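Local coordinates for Tle cognate immunity protein 4 C-terminal domain-containing protein (Pseudomonas aeruginosa PAO1, PDB 4R1D) that probably acts as the immunity protein Tli4, binding the type VI secretion lipase effector Tle4 so that the bacterium is protected from its own toxin, at residues Leu82-Glu87 against Lys91-Asp96; Val168-His173 against Leu285-Thr290; Gly185-Ser190 against Glu254-Ala259. All blocks are in the same frame, centred on the assembly; numbering follows the deposited sequence.

Contact 1 (Leu82-Glu87 against Lys91-Asp96); sequences LSWSSE and KTYLLD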
loop_
_atom_site.group_PDB
_atom_site.type_symbol
_atom_site.label_atom_id
_atom_site.label_comp_id
_atom_site.label_asym_id
_atom_site.label_seq_id
_atom_site.Cartn_x
_atom_site.Cartn_y
_atom_site.Cartn_z
ATOM N N LEU B 82 2.534 -8.677 -26.580
ATOM C CA LEU B 82 3.753 -8.147 -25.989
ATOM C C LEU B 82 3.814 -6.651 -26.210
ATOM O O LEU B 82 3.758 -6.171 -27.354
ATOM C CB LEU B 82 4.979 -8.818 -26.618
ATOM C CG LEU B 82 6.316 -8.544 -25.925
ATOM C CD1 LEU B 82 6.407 -9.336 -24.645
ATOM C CD2 LEU B 82 7.457 -8.935 -26.862
ATOM N N SER B 83 3.921 -5.910 -25.113
ATOM C CA SER B 83 4.008 -4.455 -25.163
ATOM C C SER B 83 5.112 -4.012 -24.221
ATOM O O SER B 83 5.564 -4.799 -23.399
ATOM C CB SER B 83 2.669 -3.820 -24.758
ATOM O OG SER B 83 2.313 -4.177 -23.425
ATOM N N TRP B 84 5.570 -2.770 -24.351
ATOM C CA TRP B 84 6.458 -2.198 -23.337
ATOM C C TRP B 84 5.726 -2.134 -21.995
ATOM O O TRP B 84 4.527 -1.888 -21.957
ATOM C CB TRP B 84 6.929 -0.801 -23.757
ATOM C CG TRP B 84 8.012 -0.859 -24.793
ATOM C CD1 TRP B 84 7.943 -0.411 -26.082
ATOM C CD2 TRP B 84 9.322 -1.410 -24.628
ATOM N NE1 TRP B 84 9.136 -0.649 -26.730
ATOM C CE2 TRP B 84 9.997 -1.262 -25.859
ATOM C CE3 TRP B 84 9.992 -2.019 -23.562
ATOM C CZ2 TRP B 84 11.306 -1.693 -26.044
ATOM C CZ3 TRP B 84 11.293 -2.443 -23.749
ATOM C CH2 TRP B 84 11.936 -2.278 -24.982
ATOM N N SER B 85 6.444 -2.342 -20.894
ATOM C CA SER B 85 5.795 -2.376 -19.582
ATOM C C SER B 85 5.390 -0.992 -19.066
ATOM O O SER B 85 4.606 -0.878 -18.121
ATOM C CB SER B 85 6.670 -3.092 -18.558
ATOM O OG SER B 85 7.863 -2.381 -18.347
ATOM N N SER B 86 5.937 0.058 -19.675
ATOM C CA SER B 86 5.497 1.427 -19.423
ATOM C C SER B 86 5.961 2.309 -20.561
ATOM O O SER B 86 6.714 1.868 -21.431
ATOM C CB SER B 86 6.069 1.980 -18.115
ATOM O OG SER B 86 7.370 2.503 -18.335
ATOM N N GLU B 87 5.536 3.566 -20.540
ATOM C CA GLU B 87 5.903 4.475 -21.612
ATOM C C GLU B 87 7.346 4.963 -21.536
ATOM O O GLU B 87 7.785 5.730 -22.396
ATOM C CB GLU B 87 4.907 5.634 -21.701
ATOM C CG GLU B 87 3.520 5.137 -22.078
ATOM C CD GLU B 87 2.501 6.243 -22.244
ATOM O OE1 GLU B 87 2.832 7.419 -21.968
ATOM O OE2 GLU B 87 1.362 5.924 -22.652
ATOM N N LYS B 91 13.839 -2.104 -20.234
ATOM C CA LYS B 91 14.371 -3.427 -19.904
ATOM C C LYS B 91 13.318 -4.518 -19.750
ATOM O O LYS B 91 13.653 -5.709 -19.693
ATOM C CB LYS B 91 15.224 -3.347 -18.649
ATOM C CG LYS B 91 16.264 -2.241 -18.742
ATOM C CD LYS B 91 17.280 -2.333 -17.624
ATOM C CE LYS B 91 18.396 -1.301 -17.808
ATOM N NZ LYS B 91 18.031 0.051 -17.285
ATOM N N THR B 92 12.054 -4.111 -19.663
ATOM C CA THR B 92 10.972 -5.059 -19.431
ATOM C C THR B 92 9.775 -4.808 -20.327
ATOM O O THR B 92 9.423 -3.661 -20.632
ATOM C CB THR B 92 10.487 -5.066 -17.956
ATOM O OG1 THR B 92 9.956 -3.779 -17.609
ATOM C CG2 THR B 92 11.635 -5.429 -17.010
ATOM N N TYR B 93 9.165 -5.914 -20.746
ATOM C CA TYR B 93 7.919 -5.918 -21.486
ATOM C C TYR B 93 6.796 -6.323 -20.548
ATOM O O TYR B 93 7.031 -6.859 -19.465
ATOM C CB TYR B 93 7.958 -7.000 -22.569
ATOM C CG TYR B 93 9.060 -6.885 -23.600
ATOM C CD1 TYR B 93 9.295 -5.698 -24.274
ATOM C CD2 TYR B 93 9.844 -7.982 -23.915
ATOM C CE1 TYR B 93 10.307 -5.611 -25.234
ATOM C CE2 TYR B 93 10.844 -7.905 -24.861
ATOM C CZ TYR B 93 11.071 -6.720 -25.516
ATOM O OH TYR B 93 12.074 -6.661 -26.461
ATOM N N LEU B 94 5.571 -6.075 -20.993
ATOM C CA LEU B 94 4.404 -6.729 -20.444
ATOM C C LEU B 94 4.038 -7.809 -21.443
ATOM O O LEU B 94 3.893 -7.528 -22.642
ATOM C CB LEU B 94 3.262 -5.726 -20.352
ATOM C CG LEU B 94 1.992 -6.161 -19.625
ATOM C CD1 LEU B 94 2.316 -6.582 -18.185
ATOM C CD2 LEU B 94 0.989 -5.015 -19.657
ATOM N N LEU B 95 3.918 -9.041 -20.963
ATOM C CA LEU B 95 3.447 -10.144 -21.789
ATOM C C LEU B 95 2.095 -10.597 -21.262
ATOM O O LEU B 95 1.994 -11.140 -20.163
ATOM C CB LEU B 95 4.442 -11.298 -21.771
ATOM C CG LEU B 95 4.004 -12.559 -22.524
ATOM C CD1 LEU B 95 3.695 -12.226 -23.975
ATOM C CD2 LEU B 95 5.067 -13.644 -22.419
ATOM N N ASP B 96 1.056 -10.326 -22.044
ATOM C CA ASP B 96 -0.318 -10.662 -21.675
ATOM C C ASP B 96 -0.729 -11.951 -22.399
ATOM O O ASP B 96 -1.092 -11.906 -23.578
ATOM C CB ASP B 96 -1.217 -9.504 -22.089
ATOM C CG ASP B 96 -2.621 -9.592 -21.506
ATOM O OD1 ASP B 96 -2.850 -10.490 -20.690
ATOM O OD2 ASP B 96 -3.469 -8.740 -21.872
HETATM O O HOH W 1 0.655 -6.652 -23.079
#
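L82 and W84 both pack on the ring of Y93, in the hairpin formed by strands 79-84 and 92-100. The CD2 methyl of L82 sits over one face of that ring, 4.1 Å from the Y93 centroid and 17° off its normal. With CG anti to the backbone N (chi1 -170°), L82 also brings CD1 to within 3.5 Å of Y93 CB and against L95, its non-hydrogen-bonded partner. The W84 six-membered ring meets Y93 obliquely, planes at 48°, with Y93 CE1 over the indole face 3.6 Å from W84 CZ3. Backbone bonds pair S83 with L94: S83 N to L94 O is 3.0 Å and L94 N to S83 O 2.7 Å. On their face of the sheet a water joins S83 OG to L94 O, weakly at the latter. Just past the end of strand 79-84, S85 N donates to T92 O over 3.3 Å. S85 OG lies close to two oxygens, 2.6 Å from T92 OG1 and 3.0 Å from T92 O. D406 of the Tle4 chain binds T92 OG1 and K91 N, and E405 of the same chain forms a salt bridge with K91. Apolar packing round Y93 thus lies within the hairpin, while the polar K91-T92 end meets Tle4.

Contact 2 (Val168-His173 against Leu285-Thr290); sequences VTFPEH and LELWDT
L287 reaches out from helix 281-292 to touch F170 and H173, the two ends of a type I turn that follows strand 162-169. The main interaction is CH-pi: L287 CD2 stands above the middle of the F170 ring, 4.2 Å from its centroid and only 4° off the normal. The leucine leaves the helix with its first torsion extended (chi1 -178°), which carries the methyl to the F170 ring. The same methyl makes the van der Waals contact with the histidine, L287 CD2 lying 3.8 Å from H173 CD2, at a slant to the imidazole; the two side chains approach from opposite directions. The two segments share no hydrogen bond; their polar groups bond within their own segment or to other parts of the chain. H173 N donates to F170 O over 2.8 Å, closing the turn. In the helix, T290 OG1 bonds to E286 O at 2.6 Å, and T290 N reaches the same oxygen from the other face of its carbonyl plane. Outside the two segments, H173 ND1 bonds to A277 O and its ring stacks on F278, so the imidazole is fixed independently of the leucine. Bonding to a carbonyl implies that ND1 carries a hydrogen. Between these segments the chemistry is therefore apolar, a single buried leucine methyl on two rings, to which I291 and E283 of the same helix add contacts.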
loop_
_atom_site.group_PDB
_atom_site.type_symbol
_atom_site.label_atom_id
_atom_site.label_comp_id
_atom_site.label_asym_id
_atom_site.label_seq_id
_atom_site.Cartn_x
_atom_site.Cartn_y
_atom_site.Cartn_z
ATOM N N VAL B 168 -11.839 -18.294 2.875
ATOM C CA VAL B 168 -13.084 -19.005 3.133
ATOM C C VAL B 168 -13.849 -18.349 4.261
ATOM O O VAL B 168 -13.275 -18.052 5.311
ATOM C CB VAL B 168 -12.789 -20.468 3.545
ATOM C CG1 VAL B 168 -14.076 -21.280 3.612
ATOM C CG2 VAL B 168 -11.825 -21.101 2.558
ATOM N N THR B 169 -15.145 -18.129 4.051
ATOM C CA THR B 169 -16.011 -17.712 5.150
ATOM C C THR B 169 -17.101 -18.739 5.414
ATOM O O THR B 169 -17.380 -19.611 4.574
ATOM C CB THR B 169 -16.629 -16.300 4.941
ATOM O OG1 THR B 169 -17.531 -16.309 3.831
ATOM C CG2 THR B 169 -15.516 -15.258 4.694
ATOM N N PHE B 170 -17.696 -18.637 6.598
ATOM C CA PHE B 170 -18.638 -19.639 7.081
ATOM C C PHE B 170 -19.913 -18.946 7.540
ATOM O O PHE B 170 -19.889 -18.175 8.497
ATOM C CB PHE B 170 -18.017 -20.408 8.250
ATOM C CG PHE B 170 -16.626 -20.921 7.969
ATOM C CD1 PHE B 170 -16.433 -22.201 7.475
ATOM C CD2 PHE B 170 -15.514 -20.123 8.203
ATOM C CE1 PHE B 170 -15.160 -22.676 7.204
ATOM C CE2 PHE B 170 -14.239 -20.595 7.939
ATOM C CZ PHE B 170 -14.058 -21.870 7.440
ATOM N N PRO B 171 -21.029 -19.191 6.836
ATOM C CA PRO B 171 -22.303 -18.547 7.186
ATOM C C PRO B 171 -22.603 -18.601 8.684
ATOM O O PRO B 171 -23.029 -17.595 9.260
ATOM C CB PRO B 171 -23.327 -19.370 6.398
ATOM C CG PRO B 171 -22.584 -19.771 5.166
ATOM C CD PRO B 171 -21.131 -19.973 5.591
ATOM N N GLU B 172 -22.360 -19.751 9.301
ATOM C CA GLU B 172 -22.645 -19.964 10.721
ATOM C C GLU B 172 -21.695 -19.222 11.663
ATOM O O GLU B 172 -21.977 -19.091 12.858
ATOM C CB GLU B 172 -22.608 -21.460 11.051
ATOM C CG GLU B 172 -23.652 -22.285 10.318
ATOM C CD GLU B 172 -23.472 -23.777 10.537
ATOM O OE1 GLU B 172 -22.374 -24.188 10.976
ATOM O OE2 GLU B 172 -24.429 -24.540 10.273
ATOM N N HIS B 173 -20.570 -18.748 11.132
ATOM C CA HIS B 173 -19.576 -18.066 11.957
ATOM C C HIS B 173 -19.233 -16.681 11.429
ATOM O O HIS B 173 -18.147 -16.465 10.884
ATOM C CB HIS B 173 -18.314 -18.919 12.062
ATOM C CG HIS B 173 -18.572 -20.309 12.548
ATOM N ND1 HIS B 173 -19.097 -20.573 13.794
ATOM C CD2 HIS B 173 -18.382 -21.511 11.954
ATOM C CE1 HIS B 173 -19.210 -21.881 13.952
ATOM N NE2 HIS B 173 -18.787 -22.471 12.849
ATOM N N LEU B 285 -11.723 -24.152 17.982
ATOM C CA LEU B 285 -10.608 -25.076 17.874
ATOM C C LEU B 285 -11.022 -26.328 17.114
ATOM O O LEU B 285 -10.231 -26.889 16.363
ATOM C CB LEU B 285 -10.094 -25.461 19.260
ATOM C CG LEU B 285 -9.392 -24.340 20.022
ATOM C CD1 LEU B 285 -9.243 -24.689 21.508
ATOM C CD2 LEU B 285 -8.044 -24.065 19.373
ATOM N N GLU B 286 -12.265 -26.757 17.317
ATOM C CA GLU B 286 -12.790 -27.929 16.623
ATOM C C GLU B 286 -12.809 -27.721 15.109
ATOM O O GLU B 286 -12.357 -28.584 14.338
ATOM C CB GLU B 286 -14.202 -28.253 17.117
ATOM C CG GLU B 286 -14.824 -29.481 16.454
ATOM C CD GLU B 286 -16.217 -29.786 16.990
ATOM O OE1 GLU B 286 -17.127 -28.941 16.821
ATOM O OE2 GLU B 286 -16.388 -30.868 17.589
ATOM N N LEU B 287 -13.336 -26.578 14.689
ATOM C CA LEU B 287 -13.397 -26.249 13.272
ATOM C C LEU B 287 -11.979 -26.151 12.719
ATOM O O LEU B 287 -11.656 -26.754 11.710
ATOM C CB LEU B 287 -14.178 -24.948 13.042
ATOM C CG LEU B 287 -14.351 -24.524 11.577
ATOM C CD1 LEU B 287 -15.120 -25.576 10.771
ATOM C CD2 LEU B 287 -15.006 -23.153 11.454
ATOM N N TRP B 288 -11.136 -25.384 13.401
ATOM C CA TRP B 288 -9.720 -25.274 13.052
ATOM C C TRP B 288 -9.042 -26.640 12.855
ATOM O O TRP B 288 -8.484 -26.918 11.797
ATOM C CB TRP B 288 -9.014 -24.479 14.149
ATOM C CG TRP B 288 -7.512 -24.481 14.087
ATOM C CD1 TRP B 288 -6.661 -25.168 14.905
ATOM C CD2 TRP B 288 -6.688 -23.738 13.183
ATOM N NE1 TRP B 288 -5.353 -24.904 14.565
ATOM C CE2 TRP B 288 -5.343 -24.023 13.512
ATOM C CE3 TRP B 288 -6.954 -22.850 12.130
ATOM C CZ2 TRP B 288 -4.266 -23.451 12.828
ATOM C CZ3 TRP B 288 -5.881 -22.284 11.446
ATOM C CH2 TRP B 288 -4.555 -22.592 11.799
ATOM N N ASP B 289 -9.083 -27.493 13.870
ATOM C CA ASP B 289 -8.446 -28.801 13.772
ATOM C C ASP B 289 -9.010 -29.638 12.637
ATOM O O ASP B 289 -8.270 -30.315 11.923
ATOM C CB ASP B 289 -8.571 -29.583 15.082
ATOM C CG ASP B 289 -7.635 -29.077 16.157
ATOM O OD1 ASP B 289 -6.547 -28.589 15.806
ATOM O OD2 ASP B 289 -7.991 -29.169 17.351
ATOM N N THR B 290 -10.324 -29.597 12.476
ATOM C CA THR B 290 -10.964 -30.418 11.452
ATOM C C THR B 290 -10.485 -30.019 10.050
ATOM O O THR B 290 -10.135 -30.873 9.231
ATOM C CB THR B 290 -12.501 -30.351 11.574
ATOM O OG1 THR B 290 -12.880 -30.747 12.902
ATOM C CG2 THR B 290 -13.170 -31.275 10.552
#

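Contact 3 (Gly185-Ser190 against Glu254-Ala259); sequences GAELNS and EPNLTA
N256 meets the loop 185-190 at two close points. Its CB lies 3.5 Å from G185 O, and its ND2 comes within 3.4 Å of E187 CB, a van der Waals touch. The amide nitrogen spends its hydrogens elsewhere, on Q246 O and E244 OE2, which fixes the rotation of the amide. Farther out the two side chains are linked through water: one molecule donates to N256 OD1 at 2.6 Å and to E187 OE2 at 3.0 Å, two oxygens that both accept from it. The carboxylate itself is firmly held. The glutamate chain bends at chi2 (51°), folding it back so that OE1 takes the N-H of L188 at 2.8 Å (163°), on the anti side. It also receives the backbone N-H groups of K100 and A101 of the Tle4 chain, while K100 NZ of that chain bonds to G185 O, making this corner part of the complex interface. Around it, strand 256-263 runs between strands 176-183 and 236-245, N256 pairing with S183 and L257 with V245; the loop leaves the first of these neighbours and leads into helix 191-205 through S190, at the N-cap position though its side chain makes no capping bond.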
loop_
_atom_site.group_PDB
_atom_site.type_symbol
_atom_site.label_atom_id
_atom_site.label_comp_id
_atom_site.label_asym_id
_atom_site.label_seq_id
_atom_site.Cartn_x
_atom_site.Cartn_y
_atom_site.Cartn_z
ATOM N N GLY B 185 9.384 -22.545 -2.440
ATOM C CA GLY B 185 10.500 -21.936 -1.742
ATOM C C GLY B 185 10.321 -21.922 -0.237
ATOM O O GLY B 185 9.217 -21.706 0.281
ATOM N N ALA B 186 11.414 -22.148 0.484
ATOM C CA ALA B 186 11.359 -22.138 1.937
ATOM C C ALA B 186 11.176 -20.715 2.431
ATOM O O ALA B 186 11.832 -19.798 1.948
ATOM C CB ALA B 186 12.626 -22.739 2.527
ATOM N N GLU B 187 10.270 -20.518 3.382
ATOM C CA GLU B 187 10.190 -19.216 4.024
ATOM C C GLU B 187 11.508 -18.962 4.761
ATOM O O GLU B 187 12.199 -19.901 5.176
ATOM C CB GLU B 187 8.999 -19.162 4.984
ATOM C CG GLU B 187 8.722 -17.790 5.566
ATOM C CD GLU B 187 8.624 -16.703 4.511
ATOM O OE1 GLU B 187 9.675 -16.118 4.175
ATOM O OE2 GLU B 187 7.505 -16.433 4.025
ATOM N N LEU B 188 11.852 -17.688 4.915
ATOM C CA LEU B 188 13.157 -17.289 5.442
ATOM C C LEU B 188 13.311 -17.496 6.948
ATOM O O LEU B 188 14.429 -17.560 7.466
ATOM C CB LEU B 188 13.428 -15.822 5.086
ATOM C CG LEU B 188 13.862 -15.540 3.647
ATOM C CD1 LEU B 188 12.852 -16.065 2.638
ATOM C CD2 LEU B 188 14.083 -14.047 3.449
ATOM N N ASN B 189 12.188 -17.565 7.652
ATOM C CA ASN B 189 12.183 -17.849 9.079
ATOM C C ASN B 189 11.008 -18.765 9.408
ATOM O O ASN B 189 10.155 -19.001 8.556
ATOM C CB ASN B 189 12.140 -16.551 9.906
ATOM C CG ASN B 189 10.968 -15.653 9.537
ATOM O OD1 ASN B 189 9.943 -16.118 9.061
ATOM N ND2 ASN B 189 11.125 -14.354 9.761
ATOM N N SER B 190 10.970 -19.296 10.626
ATOM C CA SER B 190 9.887 -20.209 11.010
ATOM C C SER B 190 8.809 -19.511 11.842
ATOM O O SER B 190 9.080 -18.558 12.559
ATOM C CB SER B 190 10.431 -21.431 11.754
ATOM O OG SER B 190 11.211 -21.030 12.862
ATOM N N GLU B 254 6.533 -29.963 -1.252
ATOM C CA GLU B 254 6.906 -29.501 0.068
ATOM C C GLU B 254 7.146 -28.002 0.034
ATOM O O GLU B 254 8.188 -27.533 0.481
ATOM C CB GLU B 254 8.174 -30.214 0.535
ATOM C CG GLU B 254 8.183 -31.698 0.221
ATOM C CD GLU B 254 9.571 -32.298 0.324
ATOM O OE1 GLU B 254 10.287 -32.318 -0.705
ATOM O OE2 GLU B 254 9.939 -32.738 1.432
ATOM N N PRO B 255 6.181 -27.241 -0.508
ATOM C CA PRO B 255 6.380 -25.793 -0.554
ATOM C C PRO B 255 6.099 -25.198 0.813
ATOM O O PRO B 255 5.731 -25.919 1.737
ATOM C CB PRO B 255 5.310 -25.335 -1.549
ATOM C CG PRO B 255 4.194 -26.290 -1.328
ATOM C CD PRO B 255 4.858 -27.632 -1.029
ATOM N N ASN B 256 6.281 -23.893 0.957
ATOM C CA ASN B 256 5.802 -23.242 2.155
ATOM C C ASN B 256 4.275 -23.362 2.161
ATOM O O ASN B 256 3.643 -23.173 1.125
ATOM C CB ASN B 256 6.219 -21.782 2.159
ATOM C CG ASN B 256 5.649 -21.030 3.327
ATOM O OD1 ASN B 256 4.619 -20.368 3.202
ATOM N ND2 ASN B 256 6.302 -21.134 4.482
ATOM N N LEU B 257 3.699 -23.712 3.312
ATOM C CA LEU B 257 2.253 -23.876 3.426
ATOM C C LEU B 257 1.754 -23.130 4.651
ATOM O O LEU B 257 2.312 -23.256 5.727
ATOM C CB LEU B 257 1.894 -25.360 3.569
ATOM C CG LEU B 257 0.547 -25.861 3.044
ATOM C CD1 LEU B 257 0.537 -25.823 1.533
ATOM C CD2 LEU B 257 0.290 -27.281 3.530
ATOM N N THR B 258 0.694 -22.351 4.492
ATOM C CA THR B 258 0.119 -21.715 5.660
ATOM C C THR B 258 -1.384 -21.970 5.713
ATOM O O THR B 258 -2.044 -22.129 4.682
ATOM C CB THR B 258 0.375 -20.177 5.703
ATOM O OG1 THR B 258 -0.205 -19.556 4.548
ATOM C CG2 THR B 258 1.881 -19.868 5.758
ATOM N N ALA B 259 -1.890 -22.030 6.932
ATOM C CA ALA B 259 -3.321 -22.058 7.194
ATOM C C ALA B 259 -3.559 -21.094 8.340
ATOM O O ALA B 259 -2.790 -21.053 9.305
ATOM C CB ALA B 259 -3.776 -23.482 7.570
HETATM O O HOH W 2 4.925 -17.968 4.259
#

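How the contacts relate
From the N terminus, contact 1 comes first and closes only a tight hairpin, with three residues between its segments, in the Tle cognate immunity protein 4 N-terminal domain. It ends before the others begin. Contact 2 then opens at the end of strand 162-169 and closes at helix 281-292, spanning over a hundred residues of the C-terminal domain. Contact 3 opens and closes within that span, tying the loop before helix 191-205 to strand 256-263. Contacts 2 and 3 touch where W288 CH2 packs 3.4 Å from A259 O. Contact 1 lies about 43 Å from contact 2 and 31 Å from contact 3, between centres. Contacts 1 and 3 both border the Tle4 chain; contact 2 does not.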